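Local coordinates for protein alanine racemase 1 (Caldanaerobacter subterraneus subsp. tengcongensis MB4, PDB 4Y2W) that belongs to the alanine racemase family, joining an eight-stranded alpha/beta barrel to a largely beta C-terminal domain in a two-chain assembly, at residues A[44-49]-A[246-251]; A[96-101]-A[116-121]; A[111-116]-A[151-156]; A[231-236]-A[240-245]. The protein carries 1 engineered substitution. One frame throughout, in Å; residues are numbered along the deposited sequence.

In the fold
The four contacts illustrate how chemistry follows position in a two-part fold. Interactions 1 and 4 lie near the junction between the barrel and the mixed sheet, touch one another, and both use a ring whose face meets a leucine methyl: an imidazole in the wholly buried interaction 1, a phenol in the partly buried interaction 4. Interactions 2 and 3 are outlying helix pairs that share helix 109-121, with Glu116 in both; their centres are about 33 and 38 Å from that of interaction 1. There aliphatic packing prevails. Interaction 2 is buried and apolar, whereas interaction 3 adds a salt bridge at the surface, and Leu115 touches Val98 between the two.

Interaction 1: A[44-49]-A[246-251]; sequences YGHGAS and ETLRFT
With CG anti to the carbonyl carbon in His46 (chi1 -69°) and anti to the backbone N in Leu248 (chi1 179°), an imidazole and a leucine branch are brought together where the alpha/beta (TIM) barrel meets the mixed beta sheet of this alanine racemase. His46 lies in the loop between helices 40-45 and 48-58, downstream of the first barrel strand, and Leu248 starts the long strand 248-260. The main interaction is CH-pi. Leu248 CD1 sits over one face of the imidazole, displaced toward its rim, 3.9 Å from the ring centroid and 15° off the normal. Lower on the same side chain, Leu248 CB lies 3.4 Å from His46 NE2.

The two ring nitrogens have partners of unequal strength. His46 ND1 donates to Tyr44 O at 2.8 Å, reaching that oxygen from above the carbonyl plane, and so ties the ring back to the chain two residues earlier and limits its rotation. His46 NE2 and Thr247 OG1 are weakly bonded at 3.4 Å, and this hydroxyl also bonds to Phe230 O. Phe230 and Phe363 bring further rings against the imidazole, the latter edge-to-face.

Tyr44 belongs to the pocket of the bound alanine and packs on Met316 of the second subunit. The bond from His46 to the Tyr44 carbonyl is therefore consistent with a second-shell role, the histidine side chain being about 12 Å from the ligand. Beside it, Gly45 O is held by Arg372 NE and lies 4.4 Å from Leu248 CD1.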
loop_
_atom_site.group_PDB
_atom_site.type_symbol
_atom_site.label_atom_id
_atom_site.label_comp_id
_atom_site.label_asym_id
_atom_site.label_seq_id
_atom_site.Cartn_x
_atom_site.Cartn_y
_atom_site.Cartn_z
ATOM N N TYR A 44 11.389 -2.500 -2.570
ATOM C CA TYR A 44 10.920 -2.398 -1.189
ATOM C C TYR A 44 10.447 -0.973 -0.889
ATOM O O TYR A 44 10.925 -0.328 0.042
ATOM C CB TYR A 44 12.017 -2.831 -0.202
ATOM C CG TYR A 44 12.461 -4.271 -0.360
ATOM C CD1 TYR A 44 13.408 -4.623 -1.313
ATOM C CD2 TYR A 44 11.934 -5.279 0.442
ATOM C CE1 TYR A 44 13.818 -5.935 -1.466
ATOM C CE2 TYR A 44 12.340 -6.597 0.299
ATOM C CZ TYR A 44 13.284 -6.919 -0.661
ATOM O OH TYR A 44 13.696 -8.223 -0.814
ATOM N N GLY A 45 9.531 -0.477 -1.715
ATOM C CA GLY A 45 8.926 0.838 -1.514
ATOM C C GLY A 45 9.792 2.055 -1.808
ATOM O O GLY A 45 9.371 3.182 -1.541
ATOM N N HIS A 46 10.986 1.846 -2.362
ATOM C CA HIS A 46 11.905 2.950 -2.674
ATOM C C HIS A 46 11.746 3.472 -4.110
ATOM O O HIS A 46 12.255 4.545 -4.436
ATOM C CB HIS A 46 13.363 2.518 -2.457
ATOM C CG HIS A 46 13.728 2.285 -1.023
ATOM N ND1 HIS A 46 13.190 1.262 -0.273
ATOM C CD2 HIS A 46 14.595 2.932 -0.207
ATOM C CE1 HIS A 46 13.701 1.296 0.946
ATOM N NE2 HIS A 46 14.559 2.296 1.011
ATOM N N GLY A 47 11.050 2.714 -4.959
ATOM C CA GLY A 47 10.920 3.039 -6.384
ATOM C C GLY A 47 11.962 2.297 -7.205
ATOM O O GLY A 47 13.147 2.612 -7.141
ATOM N N ALA A 48 11.515 1.311 -7.975
ATOM C CA ALA A 48 12.414 0.447 -8.738
ATOM C C ALA A 48 13.176 1.204 -9.818
ATOM O O ALA A 48 14.379 1.012 -9.975
ATOM C CB ALA A 48 11.638 -0.707 -9.355
ATOM N N SER A 49 12.477 2.062 -10.556
ATOM C CA SER A 49 13.095 2.830 -11.639
ATOM C C SER A 49 14.420 3.442 -11.216
ATOM O O SER A 49 15.462 3.131 -11.788
ATOM C CB SER A 49 12.156 3.934 -12.130
ATOM O OG SER A 49 11.047 3.377 -12.812
ATOM N N GLU A 246 21.486 4.689 6.298
ATOM C CA GLU A 246 20.047 4.883 6.204
ATOM C C GLU A 246 19.671 5.246 4.774
ATOM O O GLU A 246 20.205 6.211 4.219
ATOM C CB GLU A 246 19.610 5.989 7.164
ATOM C CG GLU A 246 18.122 6.017 7.462
ATOM C CD GLU A 246 17.774 7.085 8.477
ATOM O OE1 GLU A 246 17.526 6.724 9.641
ATOM O OE2 GLU A 246 17.778 8.284 8.118
ATOM N N THR A 247 18.761 4.469 4.186
ATOM C CA THR A 247 18.394 4.619 2.776
ATOM C C THR A 247 17.062 5.331 2.557
ATOM O O THR A 247 16.857 5.945 1.508
ATOM C CB THR A 247 18.325 3.253 2.071
ATOM O OG1 THR A 247 17.466 2.375 2.805
ATOM C CG2 THR A 247 19.703 2.633 1.970
ATOM N N LEU A 248 16.159 5.243 3.534
ATOM C CA LEU A 248 14.834 5.851 3.421
ATOM C C LEU A 248 14.472 6.672 4.648
ATOM O O LEU A 248 14.656 6.219 5.778
ATOM C CB LEU A 248 13.780 4.766 3.226
ATOM C CG LEU A 248 12.327 5.237 3.118
ATOM C CD1 LEU A 248 11.561 4.344 2.153
ATOM C CD2 LEU A 248 11.630 5.300 4.474
ATOM N N ARG A 249 13.935 7.869 4.418
ATOM C CA ARG A 249 13.324 8.661 5.486
ATOM C C ARG A 249 11.859 8.958 5.153
ATOM O O ARG A 249 11.564 9.679 4.199
ATOM C CB ARG A 249 14.087 9.965 5.712
ATOM C CG ARG A 249 15.506 9.783 6.225
ATOM C CD ARG A 249 15.912 10.944 7.120
ATOM N NE ARG A 249 15.639 12.235 6.488
ATOM C CZ ARG A 249 15.377 13.373 7.133
ATOM N NH1 ARG A 249 15.338 13.428 8.463
ATOM N NH2 ARG A 249 15.141 14.475 6.433
ATOM N N PHE A 250 10.951 8.388 5.941
ATOM C CA PHE A 250 9.517 8.593 5.771
ATOM C C PHE A 250 9.132 9.801 6.613
ATOM O O PHE A 250 9.159 9.731 7.837
ATOM C CB PHE A 250 8.763 7.333 6.216
ATOM C CG PHE A 250 7.295 7.312 5.869
ATOM C CD1 PHE A 250 6.720 8.247 5.009
ATOM C CD2 PHE A 250 6.488 6.306 6.386
ATOM C CE1 PHE A 250 5.372 8.193 4.702
ATOM C CE2 PHE A 250 5.141 6.248 6.081
ATOM C CZ PHE A 250 4.581 7.192 5.237
ATOM N N THR A 251 8.796 10.909 5.953
ATOM C CA THR A 251 8.601 12.188 6.636
ATOM C C THR A 251 7.283 12.875 6.273
ATOM O O THR A 251 6.664 12.565 5.251
ATOM C CB THR A 251 9.759 13.154 6.319
ATOM O OG1 THR A 251 9.608 13.683 4.996
ATOM C CG2 THR A 251 11.107 12.439 6.433
#

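Interaction 2: A[96-101]-A[116-121]; sequences QIVKHD and EKESLK
Apolar helix-to-helix packing on the outside of the TIM barrel joins Val98, near the end of helix 94-99, to Glu118 and Ser119 in the last turns of helix 109-121. These are consecutive helices of the barrel, separated in sequence by strand 103-106. Val98 carries the contact, and its two methyls divide the work. With CG1 anti to the backbone N (chi1 174°), that methyl lies 4.0 Å from Ser119 CA. The other, CG2, meets the aliphatic part of the glutamate, 3.9 Å from Glu118 CG. The Glu118 chain bends at chi2 (66°), so that its methylenes face the valine while the carboxylate turns off beyond them.

Ser119 presents little bulk, and the backbones come close: Val98 CA and Ser119 CA are 6.1 Å apart. The serine hydroxyl is occupied within its own helix, bonded to Leu115 O, so the surface offered to Val98 is mainly carbon.

One turn earlier on helix 109-121, Leu115 packs on both Ile97 and Val98 and extends the interface inward to strand 126-131. On another side, helix 68-76 receives Ile97 and His100, while Asp101 reaches Lys127 in strand 126-131 through a salt bridge.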
loop_
_atom_site.group_PDB
_atom_site.type_symbol
_atom_site.label_atom_id
_atom_site.label_comp_id
_atom_site.label_asym_id
_atom_site.label_seq_id
_atom_site.Cartn_x
_atom_site.Cartn_y
_atom_site.Cartn_z
ATOM N N GLN A 96 6.035 -11.372 -24.033
ATOM C CA GLN A 96 6.713 -10.188 -23.515
ATOM C C GLN A 96 8.083 -10.506 -22.915
ATOM O O GLN A 96 9.056 -9.792 -23.172
ATOM C CB GLN A 96 5.829 -9.495 -22.469
ATOM C CG GLN A 96 4.466 -9.044 -22.986
ATOM C CD GLN A 96 4.572 -8.014 -24.098
ATOM O OE1 GLN A 96 4.664 -6.813 -23.841
ATOM N NE2 GLN A 96 4.559 -8.483 -25.343
ATOM N N ILE A 97 8.153 -11.566 -22.116
ATOM C CA ILE A 97 9.415 -11.970 -21.478
ATOM C C ILE A 97 10.479 -12.412 -22.487
ATOM O O ILE A 97 11.678 -12.210 -22.265
ATOM C CB ILE A 97 9.216 -13.072 -20.410
ATOM C CG1 ILE A 97 8.542 -14.317 -21.002
ATOM C CG2 ILE A 97 8.405 -12.529 -19.241
ATOM C CD1 ILE A 97 8.530 -15.503 -20.065
ATOM N N VAL A 98 10.038 -13.011 -23.590
ATOM C CA VAL A 98 10.938 -13.395 -24.673
ATOM C C VAL A 98 11.385 -12.158 -25.454
ATOM O O VAL A 98 12.556 -12.039 -25.823
ATOM C CB VAL A 98 10.267 -14.400 -25.635
ATOM C CG1 VAL A 98 11.158 -14.680 -26.839
ATOM C CG2 VAL A 98 9.942 -15.696 -24.905
ATOM N N LYS A 99 10.446 -11.242 -25.694
ATOM C CA LYS A 99 10.710 -10.030 -26.470
ATOM C C LYS A 99 11.741 -9.130 -25.794
ATOM O O LYS A 99 12.678 -8.656 -26.440
ATOM C CB LYS A 99 9.408 -9.253 -26.695
ATOM C CG LYS A 99 9.513 -8.114 -27.696
ATOM C CD LYS A 99 8.146 -7.503 -27.963
ATOM C CE LYS A 99 8.217 -6.377 -28.983
ATOM N NZ LYS A 99 6.939 -5.612 -29.051
ATOM N N HIS A 100 11.570 -8.909 -24.495
ATOM C CA HIS A 100 12.434 -7.994 -23.751
ATOM C C HIS A 100 13.542 -8.720 -22.980
ATOM O O HIS A 100 14.199 -8.129 -22.120
ATOM C CB HIS A 100 11.584 -7.113 -22.828
ATOM C CG HIS A 100 10.681 -6.173 -23.567
ATOM N ND1 HIS A 100 9.323 -6.377 -23.681
ATOM C CD2 HIS A 100 10.948 -5.033 -24.249
ATOM C CE1 HIS A 100 8.789 -5.397 -24.389
ATOM N NE2 HIS A 100 9.755 -4.569 -24.746
ATOM N N ASP A 101 13.746 -9.996 -23.304
ATOM C CA ASP A 101 14.894 -10.759 -22.829
ATOM C C ASP A 101 14.953 -10.795 -21.300
ATOM O O ASP A 101 15.877 -10.261 -20.680
ATOM C CB ASP A 101 16.187 -10.189 -23.433
ATOM C CG ASP A 101 17.383 -11.092 -23.216
ATOM O OD1 ASP A 101 17.198 -12.328 -23.192
ATOM O OD2 ASP A 101 18.511 -10.567 -23.072
ATOM N N GLU A 116 9.747 -22.453 -24.657
ATOM C CA GLU A 116 10.594 -22.751 -25.821
ATOM C C GLU A 116 9.859 -22.420 -27.116
ATOM O O GLU A 116 10.421 -21.786 -28.006
ATOM C CB GLU A 116 11.024 -24.226 -25.835
ATOM C CG GLU A 116 12.178 -24.525 -26.792
ATOM C CD GLU A 116 12.316 -25.993 -27.173
ATOM O OE1 GLU A 116 11.383 -26.787 -26.933
ATOM O OE2 GLU A 116 13.373 -26.356 -27.733
ATOM N N LYS A 117 8.601 -22.846 -27.198
ATOM C CA LYS A 117 7.743 -22.584 -28.353
ATOM C C LYS A 117 7.739 -21.100 -28.740
ATOM O O LYS A 117 7.914 -20.756 -29.911
ATOM C CB LYS A 117 6.318 -23.061 -28.054
ATOM C CG LYS A 117 5.363 -23.052 -29.238
ATOM C CD LYS A 117 4.045 -23.726 -28.871
ATOM C CE LYS A 117 2.896 -23.296 -29.775
ATOM N NZ LYS A 117 3.010 -23.845 -31.156
ATOM N N GLU A 118 7.555 -20.232 -27.747
ATOM C CA GLU A 118 7.557 -18.783 -27.964
ATOM C C GLU A 118 8.960 -18.258 -28.305
ATOM O O GLU A 118 9.097 -17.314 -29.085
ATOM C CB GLU A 118 7.008 -18.071 -26.721
ATOM C CG GLU A 118 6.739 -16.581 -26.892
ATOM C CD GLU A 118 5.617 -16.280 -27.866
ATOM O OE1 GLU A 118 4.613 -17.024 -27.881
ATOM O OE2 GLU A 118 5.737 -15.284 -28.610
ATOM N N SER A 119 9.989 -18.866 -27.715
ATOM C CA SER A 119 11.388 -18.520 -28.010
ATOM C C SER A 119 11.738 -18.767 -29.476
ATOM O O SER A 119 12.399 -17.949 -30.117
ATOM C CB SER A 119 12.342 -19.339 -27.134
ATOM O OG SER A 119 11.809 -19.548 -25.840
ATOM N N LEU A 120 11.295 -19.912 -29.987
ATOM C CA LEU A 120 11.533 -20.295 -31.375
ATOM C C LEU A 120 10.653 -19.495 -32.334
ATOM O O LEU A 120 11.052 -19.220 -33.466
ATOM C CB LEU A 120 11.294 -21.799 -31.560
ATOM C CG LEU A 120 12.236 -22.707 -30.756
ATOM C CD1 LEU A 120 11.786 -24.162 -30.822
ATOM C CD2 LEU A 120 13.677 -22.561 -31.230
ATOM N N LYS A 121 9.464 -19.118 -31.871
ATOM C CA LYS A 121 8.544 -18.300 -32.653
ATOM C C LYS A 121 9.088 -16.887 -32.910
ATOM O O LYS A 121 8.755 -16.272 -33.921
ATOM C CB LYS A 121 7.192 -18.225 -31.940
ATOM C CG LYS A 121 6.086 -17.547 -32.726
ATOM C CD LYS A 121 4.748 -17.744 -32.033
ATOM C CE LYS A 121 3.678 -16.828 -32.605
ATOM N NZ LYS A 121 2.407 -16.929 -31.836
#

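Interaction 3: A[111-116]-A[151-156]; sequences YAKELE and ILEMAN
Ala112 of helix 109-121 and Met154 of helix 144-155 form the inner half of this contact, and the outer half is a salt bridge between their sequence neighbours Lys113 and Glu153. Met154 has CG anti to the carbonyl carbon (chi1 -71°) and then runs extended, which lays its whole distal chain against a single methyl. Ala112 CB is 3.9 Å from Met154 CG and 3.8 Å from Met154 CE, with the sulfur between them. The alanine is thus gripped along the thioether rather than at one point.

Lys113 starts with CG anti to the carbonyl carbon and stays extended until chi4, where a turn to -60° swings the ammonium group across to helix 144-155. Glu153 answers with an extended chain, CG anti to its backbone N. Lys113 NZ lies 3.0 Å from Glu153 OE1, met from 38° above the carboxylate plane. The lysine is solvent-exposed, which probably weakens the bridge electrostatically.

Beneath the pair, Ala112 and Met154 both rest on Val106 of strand 103-106, and Met154 also touches Ile130 of strand 126-131. An apolar inner row against the strands with charges outside is the usual way for adjacent helices to pack around a TIM barrel.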
loop_
_atom_site.group_PDB
_atom_site.type_symbol
_atom_site.label_atom_id
_atom_site.label_comp_id
_atom_site.label_asym_id
_atom_site.label_seq_id
_atom_site.Cartn_x
_atom_site.Cartn_y
_atom_site.Cartn_z
ATOM N N TYR A 111 5.819 -26.304 -18.827
ATOM C CA TYR A 111 6.020 -24.858 -18.883
ATOM C C TYR A 111 7.249 -24.502 -19.725
ATOM O O TYR A 111 7.208 -23.575 -20.531
ATOM C CB TYR A 111 6.143 -24.294 -17.460
ATOM C CG TYR A 111 6.240 -22.781 -17.368
ATOM C CD1 TYR A 111 5.233 -21.963 -17.877
ATOM C CD2 TYR A 111 7.335 -22.169 -16.765
ATOM C CE1 TYR A 111 5.320 -20.582 -17.792
ATOM C CE2 TYR A 111 7.429 -20.792 -16.675
ATOM C CZ TYR A 111 6.420 -20.002 -17.189
ATOM O OH TYR A 111 6.519 -18.633 -17.098
ATOM N N ALA A 112 8.331 -25.254 -19.541
ATOM C CA ALA A 112 9.553 -25.064 -20.325
ATOM C C ALA A 112 9.301 -25.207 -21.824
ATOM O O ALA A 112 9.832 -24.433 -22.617
ATOM C CB ALA A 112 10.621 -26.050 -19.879
ATOM N N LYS A 113 8.497 -26.200 -22.201
ATOM C CA LYS A 113 8.110 -26.412 -23.602
ATOM C C LYS A 113 7.344 -25.218 -24.161
ATOM O O LYS A 113 7.641 -24.744 -25.258
ATOM C CB LYS A 113 7.246 -27.671 -23.746
ATOM C CG LYS A 113 7.989 -28.989 -23.580
ATOM C CD LYS A 113 7.047 -30.170 -23.782
ATOM C CE LYS A 113 7.702 -31.499 -23.431
ATOM N NZ LYS A 113 8.911 -31.780 -24.256
ATOM N N GLU A 114 6.353 -24.750 -23.403
ATOM C CA GLU A 114 5.547 -23.586 -23.789
ATOM C C GLU A 114 6.403 -22.331 -23.940
ATOM O O GLU A 114 6.153 -21.506 -24.821
ATOM C CB GLU A 114 4.433 -23.332 -22.764
ATOM C CG GLU A 114 3.320 -24.373 -22.779
ATOM C CD GLU A 114 2.386 -24.264 -21.582
ATOM O OE1 GLU A 114 1.705 -25.263 -21.266
ATOM O OE2 GLU A 114 2.330 -23.187 -20.951
ATOM N N LEU A 115 7.409 -22.187 -23.082
ATOM C CA LEU A 115 8.351 -21.079 -23.205
ATOM C C LEU A 115 9.219 -21.244 -24.451
ATOM O O LEU A 115 9.397 -20.292 -25.210
ATOM C CB LEU A 115 9.228 -20.960 -21.952
ATOM C CG LEU A 115 10.272 -19.831 -21.934
ATOM C CD1 LEU A 115 9.662 -18.477 -22.276
ATOM C CD2 LEU A 115 10.963 -19.773 -20.580
ATOM N N GLU A 116 9.747 -22.453 -24.657
ATOM C CA GLU A 116 10.594 -22.751 -25.821
ATOM C C GLU A 116 9.859 -22.420 -27.116
ATOM O O GLU A 116 10.421 -21.786 -28.006
ATOM C CB GLU A 116 11.024 -24.226 -25.835
ATOM C CG GLU A 116 12.178 -24.525 -26.792
ATOM C CD GLU A 116 12.316 -25.993 -27.173
ATOM O OE1 GLU A 116 11.383 -26.787 -26.933
ATOM O OE2 GLU A 116 13.373 -26.356 -27.733
ATOM N N ILE A 151 15.152 -31.520 -16.086
ATOM C CA ILE A 151 16.239 -30.555 -16.239
ATOM C C ILE A 151 17.186 -30.966 -17.367
ATOM O O ILE A 151 17.689 -30.110 -18.095
ATOM C CB ILE A 151 17.014 -30.367 -14.915
ATOM C CG1 ILE A 151 16.140 -29.616 -13.906
ATOM C CG2 ILE A 151 18.307 -29.592 -15.135
ATOM C CD1 ILE A 151 16.625 -29.702 -12.476
ATOM N N LEU A 152 17.421 -32.269 -17.515
ATOM C CA LEU A 152 18.300 -32.776 -18.577
ATOM C C LEU A 152 17.682 -32.609 -19.965
ATOM O O LEU A 152 18.401 -32.401 -20.942
ATOM C CB LEU A 152 18.682 -34.244 -18.328
ATOM C CG LEU A 152 19.779 -34.466 -17.272
ATOM C CD1 LEU A 152 19.776 -35.903 -16.766
ATOM C CD2 LEU A 152 21.150 -34.095 -17.821
ATOM N N GLU A 153 16.358 -32.697 -20.052
ATOM C CA GLU A 153 15.664 -32.447 -21.312
ATOM C C GLU A 153 15.789 -30.975 -21.695
ATOM O O GLU A 153 16.109 -30.649 -22.843
ATOM C CB GLU A 153 14.192 -32.854 -21.211
ATOM C CG GLU A 153 13.514 -33.023 -22.564
ATOM C CD GLU A 153 12.106 -33.595 -22.468
ATOM O OE1 GLU A 153 11.339 -33.427 -23.441
ATOM O OE2 GLU A 153 11.762 -34.209 -21.431
ATOM N N MET A 154 15.561 -30.093 -20.722
ATOM C CA MET A 154 15.681 -28.646 -20.925
ATOM C C MET A 154 17.055 -28.235 -21.448
ATOM O O MET A 154 17.166 -27.293 -22.234
ATOM C CB MET A 154 15.400 -27.895 -19.623
ATOM C CG MET A 154 13.945 -27.917 -19.191
ATOM S SD MET A 154 13.701 -27.079 -17.616
ATOM C CE MET A 154 12.273 -27.952 -16.978
ATOM N N ALA A 155 18.095 -28.942 -21.011
ATOM C CA ALA A 155 19.462 -28.680 -21.468
ATOM C C ALA A 155 19.628 -28.938 -22.967
ATOM O O ALA A 155 20.507 -28.359 -23.607
ATOM C CB ALA A 155 20.447 -29.527 -20.680
ATOM N N ASN A 156 18.781 -29.809 -23.513
ATOM C CA ASN A 156 18.818 -30.165 -24.928
ATOM C C ASN A 156 17.793 -29.417 -25.781
ATOM O O ASN A 156 17.670 -29.681 -26.978
ATOM C CB ASN A 156 18.619 -31.676 -25.077
ATOM C CG ASN A 156 19.535 -32.475 -24.164
ATOM O OD1 ASN A 156 20.710 -32.143 -23.998
ATOM N ND2 ASN A 156 18.999 -33.534 -23.563
#

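Interaction 4: A[231-236]-A[240-245]; sequences GAYPSK and RKVELR
The connection from the last barrel strand, 222-224, to strand 248-260 doubles back on itself as an irregular loop, and its two limbs close around the ring of Tyr233. Arg240 lies over one face of the phenol and Leu244 over the opposite one. Arg240 CG is above the ring centre, 3.5 Å from the centroid of Tyr233, and Leu244 CD1 sits 3.9 Å from that centroid, displaced toward the rim. Both are CH-pi contacts.

An extended chain from CG to NE carries Arg240 across the ring until Tyr233 CD2 lies over one face of its guanidinium, toward the rim, with Arg240 NH1 3.2 Å from Tyr233 CD2. The two planes are 39° apart, so the guanidinium is not stacked flat on the ring but leans past its rim. Farther on, Arg240 NH2 donates to Ser235 O at 3.1 Å, tilted from the carbonyl plane, and it also forms a salt bridge with Glu349.

At the other end of the ring, the Val242 methyl CG2 lies 3.3 Å from Tyr233 OH. At the start of the limb 231-236, Gly231 adopts a positive phi, and its CA approaches Arg245 O at 3.6 Å. Helix 209-214 adds Leu213, which touches both Tyr233 and Val242, while helix 15-28 meets the limb 240-245.

Carbon thus holds both faces of the phenol, and the arginine charge is placed beyond the ring. Lys236 NZ is 6.2 Å from Arg240 NH2, and with Asp353 paired to the lysine and Glu349 to the arginine, the two cations share an acidic neighbourhood.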
loop_
_atom_site.group_PDB
_atom_site.type_symbol
_atom_site.label_atom_id
_atom_site.label_comp_id
_atom_site.label_asym_id
_atom_site.label_seq_id
_atom_site.Cartn_x
_atom_site.Cartn_y
_atom_site.Cartn_z
ATOM N N GLY A 231 19.197 -0.762 4.188
ATOM C CA GLY A 231 19.556 -0.292 5.523
ATOM C C GLY A 231 18.905 -1.015 6.682
ATOM O O GLY A 231 18.781 -0.451 7.767
ATOM N N ALA A 232 18.495 -2.261 6.468
ATOM C CA ALA A 232 17.879 -3.056 7.528
ATOM C C ALA A 232 18.342 -4.509 7.477
ATOM O O ALA A 232 18.834 -4.984 6.457
ATOM C CB ALA A 232 16.363 -2.982 7.423
ATOM N N TYR A 233 18.184 -5.205 8.596
ATOM C CA TYR A 233 18.504 -6.622 8.677
ATOM C C TYR A 233 17.209 -7.435 8.683
ATOM O O TYR A 233 16.166 -6.935 9.109
ATOM C CB TYR A 233 19.333 -6.906 9.931
ATOM C CG TYR A 233 20.743 -6.349 9.867
ATOM C CD1 TYR A 233 21.723 -6.979 9.108
ATOM C CD2 TYR A 233 21.097 -5.196 10.570
ATOM C CE1 TYR A 233 23.015 -6.479 9.046
ATOM C CE2 TYR A 233 22.386 -4.690 10.514
ATOM C CZ TYR A 233 23.343 -5.335 9.749
ATOM O OH TYR A 233 24.631 -4.848 9.681
ATOM N N PRO A 234 17.270 -8.692 8.204
ATOM C CA PRO A 234 16.072 -9.535 8.126
ATOM C C PRO A 234 15.568 -10.041 9.479
ATOM O O PRO A 234 14.392 -10.374 9.605
ATOM C CB PRO A 234 16.525 -10.711 7.254
ATOM C CG PRO A 234 17.999 -10.788 7.459
ATOM C CD PRO A 234 18.467 -9.380 7.681
ATOM N N SER A 235 16.452 -10.108 10.473
ATOM C CA SER A 235 16.080 -10.580 11.804
ATOM C C SER A 235 17.110 -10.120 12.837
ATOM O O SER A 235 18.014 -9.337 12.524
ATOM C CB SER A 235 15.966 -12.107 11.807
ATOM O OG SER A 235 17.243 -12.711 11.677
ATOM N N LYS A 236 16.964 -10.603 14.067
ATOM C CA LYS A 236 17.908 -10.288 15.133
ATOM C C LYS A 236 19.018 -11.333 15.276
ATOM O O LYS A 236 20.001 -11.086 15.972
ATOM C CB LYS A 236 17.160 -10.116 16.455
ATOM C CG LYS A 236 16.108 -9.022 16.396
ATOM C CD LYS A 236 15.560 -8.670 17.769
ATOM C CE LYS A 236 14.756 -7.378 17.725
ATOM N NZ LYS A 236 13.637 -7.427 16.742
ATOM N N ARG A 240 25.708 -9.027 11.473
ATOM C CA ARG A 240 25.728 -7.566 11.286
ATOM C C ARG A 240 27.146 -6.998 11.193
ATOM O O ARG A 240 27.429 -5.922 11.727
ATOM C CB ARG A 240 24.944 -6.843 12.402
ATOM C CG ARG A 240 23.520 -7.349 12.604
ATOM C CD ARG A 240 22.781 -6.598 13.707
ATOM N NE ARG A 240 21.372 -7.007 13.779
ATOM C CZ ARG A 240 20.317 -6.188 13.773
ATOM N NH1 ARG A 240 20.459 -4.865 13.725
ATOM N NH2 ARG A 240 19.091 -6.703 13.831
ATOM N N LYS A 241 28.027 -7.715 10.496
ATOM C CA LYS A 241 29.425 -7.296 10.352
ATOM C C LYS A 241 29.585 -6.156 9.332
ATOM O O LYS A 241 30.634 -5.506 9.279
ATOM C CB LYS A 241 30.317 -8.494 9.986
ATOM C CG LYS A 241 30.380 -8.837 8.503
ATOM C CD LYS A 241 31.123 -10.145 8.250
ATOM C CE LYS A 241 30.177 -11.317 8.008
ATOM N NZ LYS A 241 29.276 -11.588 9.163
ATOM N N VAL A 242 28.548 -5.933 8.525
ATOM C CA VAL A 242 28.526 -4.843 7.545
ATOM C C VAL A 242 28.096 -3.519 8.182
ATOM O O VAL A 242 27.397 -3.511 9.192
ATOM C CB VAL A 242 27.600 -5.171 6.349
ATOM C CG1 VAL A 242 28.053 -6.453 5.665
ATOM C CG2 VAL A 242 26.140 -5.280 6.777
ATOM N N GLU A 243 28.523 -2.413 7.576
ATOM C CA GLU A 243 28.168 -1.068 8.037
ATOM C C GLU A 243 27.114 -0.452 7.115
ATOM O O GLU A 243 27.442 0.082 6.055
ATOM C CB GLU A 243 29.407 -0.171 8.064
ATOM C CG GLU A 243 29.163 1.204 8.680
ATOM C CD GLU A 243 29.679 2.351 7.823
ATOM O OE1 GLU A 243 29.009 3.407 7.787
ATOM O OE2 GLU A 243 30.744 2.203 7.184
ATOM N N LEU A 244 25.852 -0.514 7.532
ATOM C CA LEU A 244 24.750 -0.018 6.711
ATOM C C LEU A 244 24.458 1.457 6.971
ATOM O O LEU A 244 24.610 1.940 8.097
ATOM C CB LEU A 244 23.485 -0.851 6.947
ATOM C CG LEU A 244 23.596 -2.338 6.596
ATOM C CD1 LEU A 244 22.350 -3.098 7.034
ATOM C CD2 LEU A 244 23.851 -2.542 5.110
ATOM N N ARG A 245 24.049 2.160 5.914
ATOM C CA ARG A 245 23.599 3.548 6.015
ATOM C C ARG A 245 22.093 3.631 5.775
ATOM O O ARG A 245 21.501 2.761 5.138
ATOM C CB ARG A 245 24.349 4.444 5.022
ATOM C CG ARG A 245 25.860 4.412 5.202
ATOM C CD ARG A 245 26.547 5.717 4.820
ATOM N NE ARG A 245 26.387 6.078 3.408
ATOM C CZ ARG A 245 25.491 6.944 2.923
ATOM N NH1 ARG A 245 24.625 7.574 3.716
ATOM N NH2 ARG A 245 25.463 7.187 1.615
#